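Local coordinates for aldose-aldose oxidoreductase (Caulobacter crescentus, PDB 5A04), which probably catalyses the oxidation of one aldose coupled to the reduction of another, using a bound NADP(H) cofactor, at residues 23-28 against 291-296. Numbering follows the deposited sequence.
Sequences MPRFAE and NQFSAQ
S294 reaches from the first turn of helix 292-306 to the loop after helix 16-22, where its OG donates a hydrogen bond to R25 O at 2.6 Å, in the carbonyl plane and on a lone pair. Serine suits this tight spot because one hydroxyl on a short side chain can also accept from N291 ND2 (2.9 Å). N291, the N-cap, turns OD1 back to the helix start: the bond from S294 N is nearly straight (169°), that from F293 N weak. Asparagine fits here because its amide accepts and donates at once. Buried beside this polar knot, the apolar F293 sets its CB 3.8 Å from R25 CG, and its side chain touches Y17, I21 and I22 of helix 16-22. Nearer solvent the fit is looser. There R25, bent at chi2 and chi3 (-82° and 68°), grips E28 side-on in a bidentate salt bridge, NE to OE1 (2.8 Å) and NH2 to OE2 (2.9 Å), arginine's two nitrogens matching two carboxylate oxygens; N291 ND2 adds a weak bond to OE1. An alanine in place of R25 is likely to leave the E28 carboxylate without its charged mate and F293 without its CG and CD cover. An asparagine N-cap thus starts helix 292-306, its capped end docking on the NAD-binding Rossmann fold.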
ATOM      1  N   MET A  23      16.578  -7.731 -27.512  1.00 14.53           N
ATOM      2  CA  MET A  23      17.403  -8.337 -28.557  1.00 15.16           C
ATOM      3  C   MET A  23      18.724  -8.953 -28.035  1.00 14.18           C
ATOM      4  O   MET A  23      19.117 -10.019 -28.513  1.00 14.87           O
ATOM      5  CB  MET A  23      17.662  -7.322 -29.676  1.00 15.92           C
ATOM      6  CG  MET A  23      16.449  -7.239 -30.641  1.00 14.33           C
ATOM      7  SD  MET A  23      16.433  -5.757 -31.654  1.00 20.83           S
ATOM      8  CE  MET A  23      17.903  -5.977 -32.645  1.00 19.19           C
ATOM      9  N   PRO A  24      19.387  -8.322 -27.046  1.00 16.40           N
ATOM     10  CA  PRO A  24      20.591  -8.997 -26.534  1.00 16.19           C
ATOM     11  C   PRO A  24      20.307 -10.328 -25.846  1.00 17.67           C
ATOM     12  O   PRO A  24      21.211 -11.150 -25.726  1.00 17.54           O
ATOM     13  CB  PRO A  24      21.146  -7.993 -25.520  1.00 17.00           C
ATOM     14  CG  PRO A  24      20.680  -6.675 -26.016  1.00 15.09           C
ATOM     15  CD  PRO A  24      19.278  -6.949 -26.522  1.00 15.56           C
ATOM     16  N   ARG A  25      19.072 -10.539 -25.389  1.00 15.84           N
ATOM     17  CA  ARG A  25      18.771 -11.728 -24.603  1.00 16.40           C
ATOM     18  C   ARG A  25      18.423 -12.967 -25.426  1.00 14.73           C
ATOM     19  O   ARG A  25      18.142 -14.029 -24.862  1.00 17.50           O
ATOM     20  CB  ARG A  25      17.650 -11.412 -23.605  1.00 18.05           C
ATOM     21  CG  ARG A  25      18.041 -10.288 -22.625  1.00 15.99           C
ATOM     22  CD  ARG A  25      18.889 -10.768 -21.442  1.00 17.73           C
ATOM     23  NE  ARG A  25      20.247 -11.206 -21.803  1.00 17.93           N
ATOM     24  CZ  ARG A  25      21.297 -10.397 -21.928  1.00 18.47           C
ATOM     25  NH1 ARG A  25      21.177  -9.075 -21.748  1.00 17.02           N
ATOM     26  NH2 ARG A  25      22.483 -10.918 -22.230  1.00 23.14           N
ATOM     27  N   PHE A  26      18.473 -12.873 -26.754  1.00 15.92           N
ATOM     28  CA  PHE A  26      18.440 -14.108 -27.530  1.00 15.70           C
ATOM     29  C   PHE A  26      19.685 -14.959 -27.239  1.00 16.49           C
ATOM     30  O   PHE A  26      19.692 -16.169 -27.477  1.00 17.35           O
ATOM     31  CB  PHE A  26      18.314 -13.806 -29.023  1.00 17.75           C
ATOM     32  CG  PHE A  26      16.922 -13.420 -29.428  1.00 16.17           C
ATOM     33  CD1 PHE A  26      15.968 -14.397 -29.680  1.00 17.04           C
ATOM     34  CD2 PHE A  26      16.560 -12.082 -29.526  1.00 17.48           C
ATOM     35  CE1 PHE A  26      14.650 -14.038 -30.035  1.00 15.48           C
ATOM     36  CE2 PHE A  26      15.255 -11.719 -29.879  1.00 16.05           C
ATOM     37  CZ  PHE A  26      14.305 -12.711 -30.124  1.00 16.07           C
ATOM     38  N   ALA A  27      20.722 -14.327 -26.700  1.00 19.79           N
ATOM     39  CA  ALA A  27      21.969 -15.033 -26.380  1.00 20.37           C
ATOM     40  C   ALA A  27      21.749 -16.256 -25.488  1.00 21.79           C
ATOM     41  O   ALA A  27      22.393 -17.294 -25.679  1.00 22.15           O
ATOM     42  CB  ALA A  27      22.963 -14.084 -25.716  1.00 19.27           C
ATOM     43  N   GLU A  28      20.846 -16.137 -24.519  1.00 17.96           N
ATOM     44  CA  GLU A  28      20.601 -17.221 -23.577  1.00 18.36           C
ATOM     45  C   GLU A  28      19.404 -18.112 -23.927  1.00 19.00           C
ATOM     46  O   GLU A  28      19.076 -19.015 -23.171  1.00 20.42           O
ATOM     47  CB  GLU A  28      20.409 -16.650 -22.173  1.00 19.53           C
ATOM     48  CG  GLU A  28      21.613 -15.895 -21.620  1.00 17.62           C
ATOM     49  CD  GLU A  28      21.652 -14.427 -22.005  1.00 21.23           C
ATOM     50  OE1 GLU A  28      20.625 -13.886 -22.455  1.00 18.60           O
ATOM     51  OE2 GLU A  28      22.722 -13.805 -21.848  1.00 22.36           O
ATOM     52  N   ASN A 291      17.382 -16.179 -17.507  1.00 16.55           N
ATOM     53  CA  ASN A 291      16.814 -14.896 -17.111  1.00 16.63           C
ATOM     54  C   ASN A 291      15.385 -14.737 -17.626  1.00 17.33           C
ATOM     55  O   ASN A 291      14.973 -15.424 -18.568  1.00 16.56           O
ATOM     56  CB  ASN A 291      17.693 -13.755 -17.624  1.00 15.32           C
ATOM     57  CG  ASN A 291      17.646 -13.627 -19.142  1.00 17.90           C
ATOM     58  OD1 ASN A 291      16.724 -13.028 -19.687  1.00 16.75           O
ATOM     59  ND2 ASN A 291      18.640 -14.201 -19.832  1.00 15.58           N
ATOM     60  N   GLN A 292      14.641 -13.817 -17.017  1.00 14.98           N
ATOM     61  CA  GLN A 292      13.217 -13.666 -17.338  1.00 14.64           C
ATOM     62  C   GLN A 292      12.944 -13.340 -18.817  1.00 15.39           C
ATOM     63  O   GLN A 292      11.892 -13.710 -19.344  1.00 14.84           O
ATOM     64  CB  GLN A 292      12.587 -12.579 -16.451  1.00 15.13           C
ATOM     65  CG  GLN A 292      13.195 -11.182 -16.616  1.00 14.99           C
ATOM     66  CD  GLN A 292      12.595 -10.162 -15.655  1.00 17.27           C
ATOM     67  OE1 GLN A 292      11.371 -10.093 -15.496  1.00 17.17           O
ATOM     68  NE2 GLN A 292      13.455  -9.375 -14.996  1.00 16.33           N
ATOM     69  N   PHE A 293      13.863 -12.641 -19.479  1.00 14.57           N
ATOM     70  CA  PHE A 293      13.630 -12.219 -20.862  1.00 14.81           C
ATOM     71  C   PHE A 293      13.775 -13.402 -21.810  1.00 14.72           C
ATOM     72  O   PHE A 293      12.886 -13.683 -22.613  1.00 15.17           O
ATOM     73  CB  PHE A 293      14.591 -11.084 -21.247  1.00 14.49           C
ATOM     74  CG  PHE A 293      14.577  -9.951 -20.269  1.00 14.09           C
ATOM     75  CD1 PHE A 293      13.556  -9.011 -20.286  1.00 14.96           C
ATOM     76  CD2 PHE A 293      15.563  -9.846 -19.308  1.00 15.41           C
ATOM     77  CE1 PHE A 293      13.537  -7.980 -19.360  1.00 16.42           C
ATOM     78  CE2 PHE A 293      15.551  -8.811 -18.381  1.00 15.62           C
ATOM     79  CZ  PHE A 293      14.533  -7.881 -18.408  1.00 17.04           C
ATOM     80  N   SER A 294      14.902 -14.100 -21.711  1.00 13.98           N
ATOM     81  CA  SER A 294      15.119 -15.296 -22.517  1.00 14.47           C
ATOM     82  C   SER A 294      14.075 -16.360 -22.219  1.00 15.02           C
ATOM     83  O   SER A 294      13.630 -17.077 -23.119  1.00 16.51           O
ATOM     84  CB  SER A 294      16.519 -15.862 -22.252  1.00 13.87           C
ATOM     85  OG  SER A 294      17.489 -14.845 -22.450  1.00 16.01           O
ATOM     86  N   ALA A 295      13.702 -16.479 -20.949  1.00 13.41           N
ATOM     87  CA  ALA A 295      12.647 -17.417 -20.564  1.00 13.96           C
ATOM     88  C   ALA A 295      11.299 -17.060 -21.207  1.00 14.35           C
ATOM     89  O   ALA A 295      10.537 -17.940 -21.614  1.00 16.03           O
ATOM     90  CB  ALA A 295      12.511 -17.457 -19.050  1.00 15.51           C
ATOM     91  N   GLN A 296      10.997 -15.773 -21.268  1.00 14.55           N
ATOM     92  CA  GLN A 296       9.736 -15.330 -21.870  1.00 13.06           C
ATOM     93  C   GLN A 296       9.728 -15.688 -23.358  1.00 14.79           C
ATOM     94  O   GLN A 296       8.756 -16.252 -23.870  1.00 15.03           O
ATOM     95  CB  GLN A 296       9.543 -13.818 -21.669  1.00 14.08           C
ATOM     96  CG  GLN A 296       8.271 -13.275 -22.336  1.00 15.55           C
ATOM     97  CD  GLN A 296       8.284 -11.767 -22.447  1.00 20.74           C
ATOM     98  OE1 GLN A 296       8.056 -11.069 -21.468  1.00 23.33           O
ATOM     99  NE2 GLN A 296       8.540 -11.256 -23.646  1.00 20.37           N
TER